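Local coordinates for 7,8-dihydro-6-hydroxymethylpterin pyrophosphokinase-dihydropteroate synthase (Plasmodium falciparum, PDB 6JWS), which probably carries out two successive steps of folate biosynthesis, pyrophosphorylating 6-hydroxymethyl-7,8-dihydropterin with ATP and then joining the product to 4-aminobenzoate to give 7,8-dihydropteroate, at residues 557-562 / 570-575; 372-377 / 597-602; 484-489 / 514-519. The protein carries 1 engineered substitution. One frame throughout, in Å; residues are numbered along the deposited sequence.

Contact 1 of 3, residues 557-562 / 570-575. With PT1 (pteroic acid), chain I.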
loop_
_atom_site.group_PDB
_atom_site.type_symbol
_atom_site.label_atom_id
_atom_site.label_comp_id
_atom_site.label_asym_id
_atom_site.label_seq_id
_atom_site.Cartn_x
_atom_site.Cartn_y
_atom_site.Cartn_z
ATOM N N GLN B 557 -1.934 27.198 -11.848
ATOM C CA GLN B 557 -1.786 28.531 -12.422
ATOM C C GLN B 557 -0.400 28.680 -13.066
ATOM O O GLN B 557 -0.287 29.187 -14.178
ATOM C CB GLN B 557 -2.272 29.643 -11.465
ATOM C CG GLN B 557 -3.805 29.745 -11.369
ATOM C CD GLN B 557 -4.438 30.587 -10.264
ATOM O OE1 GLN B 557 -5.360 30.135 -9.564
ATOM N NE2 GLN B 557 -3.984 31.829 -10.099
ATOM N N ARG B 558 0.658 28.172 -12.412
ATOM C CA ARG B 558 1.999 28.281 -12.985
ATOM C C ARG B 558 2.119 27.492 -14.290
ATOM O O ARG B 558 2.718 27.967 -15.265
ATOM C CB ARG B 558 3.101 27.792 -12.033
ATOM C CG ARG B 558 3.241 28.614 -10.768
ATOM C CD ARG B 558 3.326 30.072 -11.164
ATOM N NE ARG B 558 4.578 30.466 -11.776
ATOM C CZ ARG B 558 4.759 31.606 -12.437
ATOM N NH1 ARG B 558 3.748 32.437 -12.633
ATOM N NH2 ARG B 558 5.944 31.888 -12.956
ATOM N N LEU B 559 1.594 26.266 -14.283
ATOM C CA LEU B 559 1.601 25.455 -15.493
ATOM C C LEU B 559 0.853 26.198 -16.601
ATOM O O LEU B 559 1.321 26.251 -17.726
ATOM C CB LEU B 559 0.997 24.070 -15.204
ATOM C CG LEU B 559 0.820 23.144 -16.413
ATOM C CD1 LEU B 559 0.981 21.672 -16.037
ATOM C CD2 LEU B 559 -0.512 23.382 -17.138
ATOM N N ASN B 560 -0.308 26.778 -16.288
ATOM C CA ASN B 560 -1.077 27.490 -17.302
ATOM C C ASN B 560 -0.232 28.600 -17.923
ATOM O O ASN B 560 -0.305 28.822 -19.129
ATOM C CB ASN B 560 -2.388 28.089 -16.775
ATOM C CG ASN B 560 -3.409 27.021 -16.465
ATOM O OD1 ASN B 560 -3.322 25.912 -16.998
ATOM N ND2 ASN B 560 -4.376 27.333 -15.610
ATOM N N PHE B 561 0.538 29.306 -17.084
ATOM C CA PHE B 561 1.406 30.378 -17.551
ATOM C C PHE B 561 2.507 29.821 -18.448
ATOM O O PHE B 561 2.710 30.324 -19.544
ATOM C CB PHE B 561 2.014 31.152 -16.386
ATOM C CG PHE B 561 2.965 32.253 -16.792
ATOM C CD1 PHE B 561 2.491 33.418 -17.382
ATOM C CD2 PHE B 561 4.327 32.154 -16.541
ATOM C CE1 PHE B 561 3.354 34.454 -17.715
ATOM C CE2 PHE B 561 5.187 33.195 -16.870
ATOM C CZ PHE B 561 4.706 34.336 -17.471
ATOM N N LEU B 562 3.192 28.766 -18.011
ATOM C CA LEU B 562 4.236 28.189 -18.841
ATOM C C LEU B 562 3.648 27.712 -20.166
ATOM O O LEU B 562 4.240 27.920 -21.225
ATOM C CB LEU B 562 4.922 27.034 -18.100
ATOM C CG LEU B 562 6.176 27.443 -17.331
ATOM C CD1 LEU B 562 5.840 28.272 -16.099
ATOM C CD2 LEU B 562 7.006 26.222 -16.963
ATOM N N TYR B 570 3.527 18.292 -21.268
ATOM C CA TYR B 570 4.045 17.013 -20.809
ATOM C C TYR B 570 5.473 17.159 -20.264
ATOM O O TYR B 570 6.070 16.178 -19.826
ATOM C CB TYR B 570 3.969 15.987 -21.946
ATOM C CG TYR B 570 4.637 16.432 -23.220
ATOM C CD1 TYR B 570 5.996 16.261 -23.393
ATOM C CD2 TYR B 570 3.929 17.074 -24.222
ATOM C CE1 TYR B 570 6.650 16.704 -24.527
ATOM C CE2 TYR B 570 4.564 17.515 -25.370
ATOM C CZ TYR B 570 5.925 17.317 -25.525
ATOM O OH TYR B 570 6.583 17.758 -26.637
ATOM N N ARG B 571 6.019 18.386 -20.250
ATOM C CA ARG B 571 7.382 18.589 -19.767
ATOM C C ARG B 571 7.402 19.331 -18.426
ATOM O O ARG B 571 8.467 19.728 -17.964
ATOM C CB ARG B 571 8.240 19.343 -20.793
ATOM C CG ARG B 571 8.800 18.460 -21.901
ATOM C CD ARG B 571 9.757 19.217 -22.813
ATOM N NE ARG B 571 10.407 18.357 -23.788
ATOM C CZ ARG B 571 11.512 17.648 -23.572
ATOM N NH1 ARG B 571 12.094 17.679 -22.375
ATOM N NH2 ARG B 571 12.022 16.909 -24.545
ATOM N N ILE B 572 6.242 19.494 -17.791
ATOM C CA ILE B 572 6.143 20.289 -16.572
ATOM C C ILE B 572 5.763 19.362 -15.425
ATOM O O ILE B 572 4.751 18.679 -15.507
ATOM C CB ILE B 572 5.078 21.392 -16.752
ATOM C CG1 ILE B 572 5.449 22.316 -17.919
ATOM C CG2 ILE B 572 4.852 22.160 -15.456
ATOM C CD1 ILE B 572 4.335 23.219 -18.377
ATOM N N LEU B 573 6.562 19.360 -14.353
ATOM C CA LEU B 573 6.310 18.507 -13.204
ATOM C C LEU B 573 5.963 19.379 -12.006
ATOM O O LEU B 573 6.397 20.534 -11.945
ATOM C CB LEU B 573 7.565 17.674 -12.972
ATOM C CG LEU B 573 7.965 16.832 -14.188
ATOM C CD1 LEU B 573 9.260 17.340 -14.786
ATOM C CD2 LEU B 573 8.121 15.380 -13.789
ATOM N N PHE B 574 5.136 18.830 -11.103
ATOM C CA PHE B 574 4.639 19.538 -9.935
ATOM C C PHE B 574 5.363 19.044 -8.697
ATOM O O PHE B 574 5.640 17.847 -8.575
ATOM C CB PHE B 574 3.162 19.224 -9.676
ATOM C CG PHE B 574 2.180 19.806 -10.662
ATOM C CD1 PHE B 574 2.308 19.574 -12.020
ATOM C CD2 PHE B 574 1.064 20.493 -10.232
ATOM C CE1 PHE B 574 1.379 20.105 -12.909
ATOM C CE2 PHE B 574 0.155 21.050 -11.117
ATOM C CZ PHE B 574 0.319 20.866 -12.458
ATOM N N ASP B 575 5.596 19.980 -7.764
ATOM C CA ASP B 575 6.206 19.661 -6.483
ATOM C C ASP B 575 5.523 20.509 -5.410
ATOM O O ASP B 575 5.500 21.733 -5.505
ATOM C CB ASP B 575 7.735 19.806 -6.552
ATOM C CG ASP B 575 8.452 19.396 -5.273
ATOM O OD1 ASP B 575 7.770 19.201 -4.244
ATOM O OD2 ASP B 575 9.693 19.220 -5.311
HETATM C C2 PT1 I . 12.308 19.923 -2.707
HETATM C C3 PT1 I . 13.617 20.501 -2.400
HETATM C C5 PT1 I . 14.375 21.036 -3.536
HETATM N N6 PT1 I . 14.134 20.551 -1.149
HETATM C C7 PT1 I . 12.577 20.443 -5.004
HETATM N N9 PT1 I . 13.823 20.974 -4.781
HETATM C C10 PT1 I . 15.347 21.131 -0.948
HETATM N N11 PT1 I . 12.036 20.411 -6.276
HETATM C C12 PT1 I . 16.055 21.665 -2.017
HETATM C C21 PT1 I . 13.066 20.816 6.339
HETATM O O22 PT1 I . 13.712 20.036 7.091
HETATM O O1 PT1 I . 11.558 19.422 -1.718
HETATM N N4 PT1 I . 11.855 19.914 -3.979
HETATM N N8 PT1 I . 15.571 21.593 -3.275
HETATM C C13 PT1 I . 15.881 21.218 0.457
HETATM N N14 PT1 I . 15.072 22.217 1.207
HETATM C C15 PT1 I . 14.586 21.903 2.431
HETATM C C16 PT1 I . 13.363 22.453 2.869
HETATM C C17 PT1 I . 15.344 21.016 3.263
HETATM C C18 PT1 I . 12.872 22.096 4.149
HETATM C C19 PT1 I . 14.849 20.684 4.550
HETATM C C20 PT1 I . 13.605 21.209 4.981
HETATM O O23 PT1 I . 11.970 21.265 6.713
#
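Leu-559 lays its CD1 methyl against the rim of the Phe-574 ring, near the ring plane, with CD1 3.5 Å from Phe-574 CE1. The two side chains are roughly perpendicular. The same methyl also meets Ile-572, whose CG2 is 3.9 Å from Leu-559 CD1. Leu-559 reaches both partners because its CG lies anti to the backbone N (chi1 175°), beside the carbonyl carbon. One helical turn on, Leu-562 adds its CB, 3.9 Å from Ile-572 CD1. That CD1 also touches Leu-559 CG, at 4.0 Å, so it meets both leucines. No hydrogen bond crosses here; the grip is apolar and buried. Phe-574 also stacks on Tyr-600. At the end of the strand, Asp-575 turns to the bound pteroic acid. Its OD2 accepts from PT1 N11 at 2.8 Å, and its OD1 is held by the backbone N of Gly-577. Lys-609, Asn-502 and Arg-610 also bond the ligand. Segment 557-562 of helix 547-564 and strand 572-575 run nearly antiparallel, at 162°, with axes 9.8 Å apart. An outer helix packed on the next strand, with ligand groups at the strand's C-terminal end, is characteristic of a TIM barrel, here that of dihydropteroate synthase.

Contact 2 of 3, residues 372-377 / 597-602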
loop_
_atom_site.group_PDB
_atom_site.type_symbol
_atom_site.label_atom_id
_atom_site.label_comp_id
_atom_site.label_asym_id
_atom_site.label_seq_id
_atom_site.Cartn_x
_atom_site.Cartn_y
_atom_site.Cartn_z
ATOM N N ASN B 372 -4.945 3.983 -23.196
ATOM C CA ASN B 372 -4.723 5.318 -23.728
ATOM C C ASN B 372 -3.942 6.096 -22.672
ATOM O O ASN B 372 -4.537 6.711 -21.793
ATOM C CB ASN B 372 -6.034 5.979 -24.156
ATOM C CG ASN B 372 -6.661 5.287 -25.347
ATOM O OD1 ASN B 372 -6.156 5.398 -26.459
ATOM N ND2 ASN B 372 -7.743 4.554 -25.127
ATOM N N LYS B 373 -2.613 5.998 -22.745
ATOM C CA LYS B 373 -1.739 6.320 -21.626
ATOM C C LYS B 373 -1.193 7.741 -21.756
ATOM O O LYS B 373 -0.620 8.114 -22.790
ATOM C CB LYS B 373 -0.578 5.331 -21.566
ATOM C CG LYS B 373 -0.976 3.894 -21.256
ATOM C CD LYS B 373 0.230 3.038 -20.921
ATOM C CE LYS B 373 -0.075 1.577 -20.647
ATOM N NZ LYS B 373 1.187 0.828 -20.414
ATOM N N ARG B 374 -1.361 8.506 -20.670
ATOM C CA ARG B 374 -0.734 9.812 -20.509
ATOM C C ARG B 374 0.789 9.660 -20.395
ATOM O O ARG B 374 1.303 8.830 -19.636
ATOM C CB ARG B 374 -1.383 10.547 -19.330
ATOM C CG ARG B 374 -0.870 11.970 -19.111
ATOM C CD ARG B 374 -2.019 12.950 -19.191
ATOM N NE ARG B 374 -2.762 12.958 -17.972
ATOM C CZ ARG B 374 -4.061 13.124 -17.857
ATOM N NH1 ARG B 374 -4.827 13.303 -18.918
ATOM N NH2 ARG B 374 -4.592 13.084 -16.649
ATOM N N ILE B 375 1.518 10.492 -21.147
ATOM C CA ILE B 375 2.973 10.454 -21.155
ATOM C C ILE B 375 3.527 11.784 -20.641
ATOM O O ILE B 375 3.002 12.840 -20.980
ATOM C CB ILE B 375 3.451 10.170 -22.592
ATOM C CG1 ILE B 375 3.227 8.706 -22.987
ATOM C CG2 ILE B 375 4.902 10.594 -22.785
ATOM C CD1 ILE B 375 3.312 8.474 -24.492
ATOM N N TYR B 376 4.642 11.726 -19.887
ATOM C CA TYR B 376 5.426 12.928 -19.606
ATOM C C TYR B 376 6.859 12.716 -20.102
ATOM O O TYR B 376 7.255 11.571 -20.332
ATOM C CB TYR B 376 5.360 13.308 -18.117
ATOM C CG TYR B 376 6.126 12.383 -17.204
ATOM C CD1 TYR B 376 5.568 11.182 -16.799
ATOM C CD2 TYR B 376 7.404 12.684 -16.742
ATOM C CE1 TYR B 376 6.227 10.320 -15.941
ATOM C CE2 TYR B 376 8.089 11.819 -15.892
ATOM C CZ TYR B 376 7.494 10.633 -15.482
ATOM O OH TYR B 376 8.107 9.731 -14.652
ATOM N N VAL B 377 7.639 13.808 -20.243
ATOM C CA VAL B 377 9.002 13.667 -20.760
ATOM C C VAL B 377 10.015 14.333 -19.821
ATOM O O VAL B 377 9.864 15.500 -19.449
ATOM C CB VAL B 377 9.132 14.177 -22.212
ATOM C CG1 VAL B 377 10.562 14.095 -22.731
ATOM C CG2 VAL B 377 8.206 13.422 -23.152
ATOM N N TYR B 597 -2.914 14.798 -7.194
ATOM C CA TYR B 597 -1.949 14.926 -8.295
ATOM C C TYR B 597 -1.963 13.719 -9.242
ATOM O O TYR B 597 -1.024 13.547 -10.021
ATOM C CB TYR B 597 -0.528 15.282 -7.807
ATOM C CG TYR B 597 -0.485 16.605 -7.074
ATOM C CD1 TYR B 597 -0.475 17.818 -7.762
ATOM C CD2 TYR B 597 -0.525 16.658 -5.689
ATOM C CE1 TYR B 597 -0.495 19.042 -7.099
ATOM C CE2 TYR B 597 -0.554 17.871 -5.015
ATOM C CZ TYR B 597 -0.535 19.066 -5.716
ATOM O OH TYR B 597 -0.568 20.258 -5.045
ATOM N N ASP B 598 -3.036 12.916 -9.206
ATOM C CA ASP B 598 -3.104 11.652 -9.927
ATOM C C ASP B 598 -3.057 11.876 -11.439
ATOM O O ASP B 598 -2.704 10.965 -12.172
ATOM C CB ASP B 598 -4.365 10.838 -9.572
ATOM C CG ASP B 598 -4.255 10.048 -8.275
ATOM O OD1 ASP B 598 -3.142 9.999 -7.685
ATOM O OD2 ASP B 598 -5.287 9.493 -7.845
ATOM N N GLU B 599 -3.404 13.082 -11.898
ATOM C CA GLU B 599 -3.376 13.413 -13.312
ATOM C C GLU B 599 -2.069 14.075 -13.729
ATOM O O GLU B 599 -1.912 14.387 -14.911
ATOM C CB GLU B 599 -4.434 14.478 -13.619
ATOM C CG GLU B 599 -5.830 14.088 -13.186
ATOM C CD GLU B 599 -6.412 12.988 -14.051
ATOM O OE1 GLU B 599 -6.681 13.253 -15.244
ATOM O OE2 GLU B 599 -6.573 11.865 -13.525
ATOM N N TYR B 600 -1.159 14.338 -12.778
ATOM C CA TYR B 600 -0.025 15.204 -13.065
ATOM C C TYR B 600 1.292 14.490 -12.803
ATOM O O TYR B 600 1.375 13.677 -11.891
ATOM C CB TYR B 600 -0.061 16.438 -12.160
ATOM C CG TYR B 600 -1.210 17.380 -12.413
ATOM C CD1 TYR B 600 -1.300 18.104 -13.585
ATOM C CD2 TYR B 600 -2.157 17.633 -11.436
ATOM C CE1 TYR B 600 -2.337 19.001 -13.791
ATOM C CE2 TYR B 600 -3.196 18.525 -11.627
ATOM C CZ TYR B 600 -3.301 19.196 -12.819
ATOM O OH TYR B 600 -4.326 20.078 -13.026
ATOM N N PRO B 601 2.383 14.840 -13.521
ATOM C CA PRO B 601 3.703 14.313 -13.184
ATOM C C PRO B 601 4.080 14.950 -11.850
ATOM O O PRO B 601 3.994 16.167 -11.695
ATOM C CB PRO B 601 4.611 14.810 -14.321
ATOM C CG PRO B 601 3.659 15.305 -15.415
ATOM C CD PRO B 601 2.415 15.764 -14.672
ATOM N N LEU B 602 4.405 14.105 -10.872
ATOM C CA LEU B 602 4.607 14.555 -9.511
ATOM C C LEU B 602 6.035 14.212 -9.072
ATOM O O LEU B 602 6.478 13.063 -9.174
ATOM C CB LEU B 602 3.564 13.881 -8.614
ATOM C CG LEU B 602 3.665 14.214 -7.120
ATOM C CD1 LEU B 602 3.333 15.686 -6.832
ATOM C CD2 LEU B 602 2.753 13.301 -6.301
#
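Glu-599 and Pro-601 meet Arg-374 and Tyr-376 where the pterin-binding TIM barrel abuts the six-stranded antiparallel sheet that includes strand 372-377. The loop 597-602 leads into barrel strand 603-604. It starts with a type I beta turn from Tyr-597 to Tyr-600, closed by Tyr-600 N bonding Tyr-597 O at 2.9 Å. The Tyr-597 side chain packs on helix 547-564 of the barrel. Glu-599, at the third position of the turn, carries the polar half of the contact. Its OE1 makes a salt bridge with Arg-374 NH2 at 2.5 Å, a short distance whose exact value is doubtful. The oxygen lies in the guanidinium plane, but NH2 comes to it from above the carboxylate, 69° out of plane. The two flat groups are thus turned nearly perpendicular, 80° apart. Arg-374 starts with CG anti to the backbone N (chi1 -176°), then bends at chi2 and chi3 to bring NH2 to the acid. Its NH1 bonds Tyr-55 OH, a second hold on the guanidinium group. From CA, Tyr-600 sets off away from the strand, and its hydroxyl bonds Glu-556. Its carbonyl O and that of Tyr-597 both accept from Lys-386 NZ, which braces the two ends of the turn. Pro-601 carries the apolar half. Its CG is 3.8 Å from Tyr-376 CB, while its CB lies over one face of the tyrosine ring, 4.1 Å from Tyr-376 CG. The proline and tyrosine lie alongside, running opposite ways. Tyr-53 of strand 46-57 also touches Pro-601. At Leu-602 the chain is fastened to the barrel by its backbone N, which donates to Asp-683 OD2.

Contact 3 of 3, residues 484-489 / 514-519; sequences INYNVF and IKLLKK
Phe-489 and Leu-516 bring the two backbones nearest, with CA atoms 7.7 Å apart, where the first turn of helix 486-494 faces a short helical bend at 514-516. Leu-516 is wedged between two aromatic rings. Its CD1 lies over one face of Tyr-486, 3.8 Å from the ring centroid and 19° off the normal, a CH-pi contact displaced toward the rim. Its CD2 lies beside the hydroxyl end, 3.7 Å from Tyr-486 OH. The tyrosine CG is anti to the backbone N (chi1 -179°), which sends the ring across the leucine, with one face toward CD1. Phe-489 is used differently. It meets Leu-516 CB edge-on, with CD2 3.7 Å from that CB. Its CE2 also reaches Leu-517 CD2 at 3.9 Å, and those two side chains meet crosswise. Asn-485 is the N-cap of the helix. Its OD1 accepts from Val-488 N at 3.1 Å, in the carbonyl plane and on a lone pair, with an N-H...O angle of 158°. This anchors the turn that carries both rings. Around the contact, Phe-489 and Leu-517 both rest on Leu-501 of barrel strand 500-503. Val-488 faces helix 448-464, while Ile-514 packs on helix 547-564. The bend at 514-516 therefore lies between the helices that follow strands 478-482 and 525-529.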
loop_
_atom_site.group_PDB
_atom_site.type_symbol
_atom_site.label_atom_id
_atom_site.label_comp_id
_atom_site.label_asym_id
_atom_site.label_seq_id
_atom_site.Cartn_x
_atom_site.Cartn_y
_atom_site.Cartn_z
ATOM N N ILE B 484 17.160 29.017 -9.302
ATOM C CA ILE B 484 16.132 29.978 -9.680
ATOM C C ILE B 484 16.783 31.054 -10.548
ATOM O O ILE B 484 16.142 32.063 -10.904
ATOM C CB ILE B 484 15.483 30.612 -8.435
ATOM C CG1 ILE B 484 16.497 31.431 -7.621
ATOM C CG2 ILE B 484 14.784 29.553 -7.583
ATOM C CD1 ILE B 484 15.906 32.090 -6.383
ATOM N N ASN B 485 18.054 30.822 -10.893
ATOM C CA ASN B 485 18.866 31.899 -11.430
ATOM C C ASN B 485 19.030 31.766 -12.940
ATOM O O ASN B 485 19.632 30.825 -13.444
ATOM C CB ASN B 485 20.172 32.096 -10.656
ATOM C CG ASN B 485 20.918 33.320 -11.131
ATOM O OD1 ASN B 485 21.667 33.256 -12.112
ATOM N ND2 ASN B 485 20.688 34.449 -10.473
ATOM N N TYR B 486 18.484 32.751 -13.649
ATOM C CA TYR B 486 18.586 32.851 -15.092
ATOM C C TYR B 486 20.019 32.642 -15.599
ATOM O O TYR B 486 20.241 31.808 -16.480
ATOM C CB TYR B 486 18.044 34.209 -15.529
ATOM C CG TYR B 486 18.082 34.403 -17.020
ATOM C CD1 TYR B 486 19.230 34.858 -17.656
ATOM C CD2 TYR B 486 16.963 34.149 -17.787
ATOM C CE1 TYR B 486 19.271 35.044 -19.025
ATOM C CE2 TYR B 486 16.977 34.340 -19.160
ATOM C CZ TYR B 486 18.142 34.772 -19.778
ATOM O OH TYR B 486 18.158 34.962 -21.131
ATOM N N ASN B 487 20.989 33.404 -15.067
ATOM C CA ASN B 487 22.349 33.372 -15.598
ATOM C C ASN B 487 22.969 31.986 -15.437
ATOM O O ASN B 487 23.620 31.490 -16.354
ATOM C CB ASN B 487 23.232 34.493 -15.039
ATOM C CG ASN B 487 22.954 35.805 -15.747
ATOM O OD1 ASN B 487 22.504 35.813 -16.887
ATOM N ND2 ASN B 487 23.178 36.925 -15.083
ATOM N N VAL B 488 22.736 31.356 -14.283
ATOM C CA VAL B 488 23.258 30.024 -14.028
ATOM C C VAL B 488 22.626 29.052 -15.020
ATOM O O VAL B 488 23.336 28.348 -15.739
ATOM C CB VAL B 488 23.045 29.608 -12.555
ATOM C CG1 VAL B 488 23.248 28.108 -12.338
ATOM C CG2 VAL B 488 23.945 30.412 -11.615
ATOM N N PHE B 489 21.288 29.062 -15.108
ATOM C CA PHE B 489 20.622 28.136 -16.005
ATOM C C PHE B 489 21.086 28.339 -17.447
ATOM O O PHE B 489 21.276 27.352 -18.153
ATOM C CB PHE B 489 19.089 28.180 -15.908
ATOM C CG PHE B 489 18.418 27.021 -16.632
ATOM C CD1 PHE B 489 18.614 25.711 -16.219
ATOM C CD2 PHE B 489 17.588 27.234 -17.726
ATOM C CE1 PHE B 489 18.007 24.649 -16.879
ATOM C CE2 PHE B 489 16.950 26.174 -18.357
ATOM C CZ PHE B 489 17.177 24.881 -17.952
ATOM N N ILE B 514 12.047 30.951 -18.294
ATOM C CA ILE B 514 11.126 30.105 -19.045
ATOM C C ILE B 514 11.513 30.086 -20.524
ATOM O O ILE B 514 11.471 29.039 -21.172
ATOM C CB ILE B 514 9.676 30.572 -18.782
ATOM C CG1 ILE B 514 9.154 29.993 -17.468
ATOM C CG2 ILE B 514 8.725 30.295 -19.941
ATOM C CD1 ILE B 514 8.053 30.831 -16.847
ATOM N N LYS B 515 11.975 31.230 -21.032
ATOM C CA LYS B 515 12.445 31.329 -22.406
ATOM C C LYS B 515 13.658 30.434 -22.626
ATOM O O LYS B 515 13.929 30.028 -23.752
ATOM C CB LYS B 515 12.908 32.748 -22.742
ATOM C CG LYS B 515 11.860 33.852 -22.669
ATOM C CD LYS B 515 12.494 35.136 -23.167
ATOM C CE LYS B 515 12.299 36.329 -22.259
ATOM N NZ LYS B 515 13.549 37.109 -22.079
ATOM N N LEU B 516 14.383 30.117 -21.557
ATOM C CA LEU B 516 15.539 29.255 -21.686
ATOM C C LEU B 516 15.125 27.788 -21.837
ATOM O O LEU B 516 15.983 26.978 -22.172
ATOM C CB LEU B 516 16.453 29.445 -20.466
ATOM C CG LEU B 516 17.084 30.832 -20.257
ATOM C CD1 LEU B 516 18.004 30.817 -19.036
ATOM C CD2 LEU B 516 17.884 31.262 -21.486
ATOM N N LEU B 517 13.846 27.428 -21.584
ATOM C CA LEU B 517 13.428 26.022 -21.645
ATOM C C LEU B 517 13.133 25.614 -23.087
ATOM O O LEU B 517 12.731 24.475 -23.346
ATOM C CB LEU B 517 12.173 25.777 -20.802
ATOM C CG LEU B 517 12.277 26.098 -19.317
ATOM C CD1 LEU B 517 10.892 26.074 -18.688
ATOM C CD2 LEU B 517 13.222 25.126 -18.625
ATOM N N LYS B 518 13.331 26.560 -24.008
ATOM C CA LYS B 518 13.035 26.395 -25.421
ATOM C C LYS B 518 14.225 26.885 -26.244
ATOM O O LYS B 518 14.760 27.964 -26.004
ATOM C CB LYS B 518 11.775 27.197 -25.758
ATOM C CG LYS B 518 10.478 26.407 -25.673
ATOM C CD LYS B 518 9.203 27.196 -25.440
ATOM C CE LYS B 518 9.074 28.505 -26.187
ATOM N NZ LYS B 518 8.778 29.607 -25.240
ATOM N N LYS B 519 14.667 26.051 -27.184
ATOM C CA LYS B 519 15.610 26.469 -28.207
ATOM C C LYS B 519 15.013 26.150 -29.577
ATOM O O LYS B 519 13.873 25.702 -29.666
ATOM C CB LYS B 519 16.957 25.776 -27.999
ATOM C CG LYS B 519 17.766 26.270 -26.812
ATOM C CD LYS B 519 19.261 26.166 -27.032
ATOM C CE LYS B 519 19.780 24.745 -27.101
ATOM N NZ LYS B 519 20.457 24.363 -25.840
#

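Contact 1 is fully buried, while contacts 2 and 3 are partly buried. Contacts 1 and 3 lie within the barrel and hold by apolar packing. They share a seam, where Ile-514 touches Phe-561 and Leu-562 of helix 547-564. Contact 2 differs in adding a salt bridge at its more exposed end, and it joins the barrel to a separate sheet. It meets contact 1 directly: Tyr-570 O lies 2.9 Å from Val-377 N, a probable hydrogen bond, and Phe-574 N lies 3.0 Å from Pro-601 O, another probable one. Contacts 2 and 3 do not touch, their nearest atoms being about 10 Å apart. Among the three, contact 1 holds a residue bonded to pteroic acid.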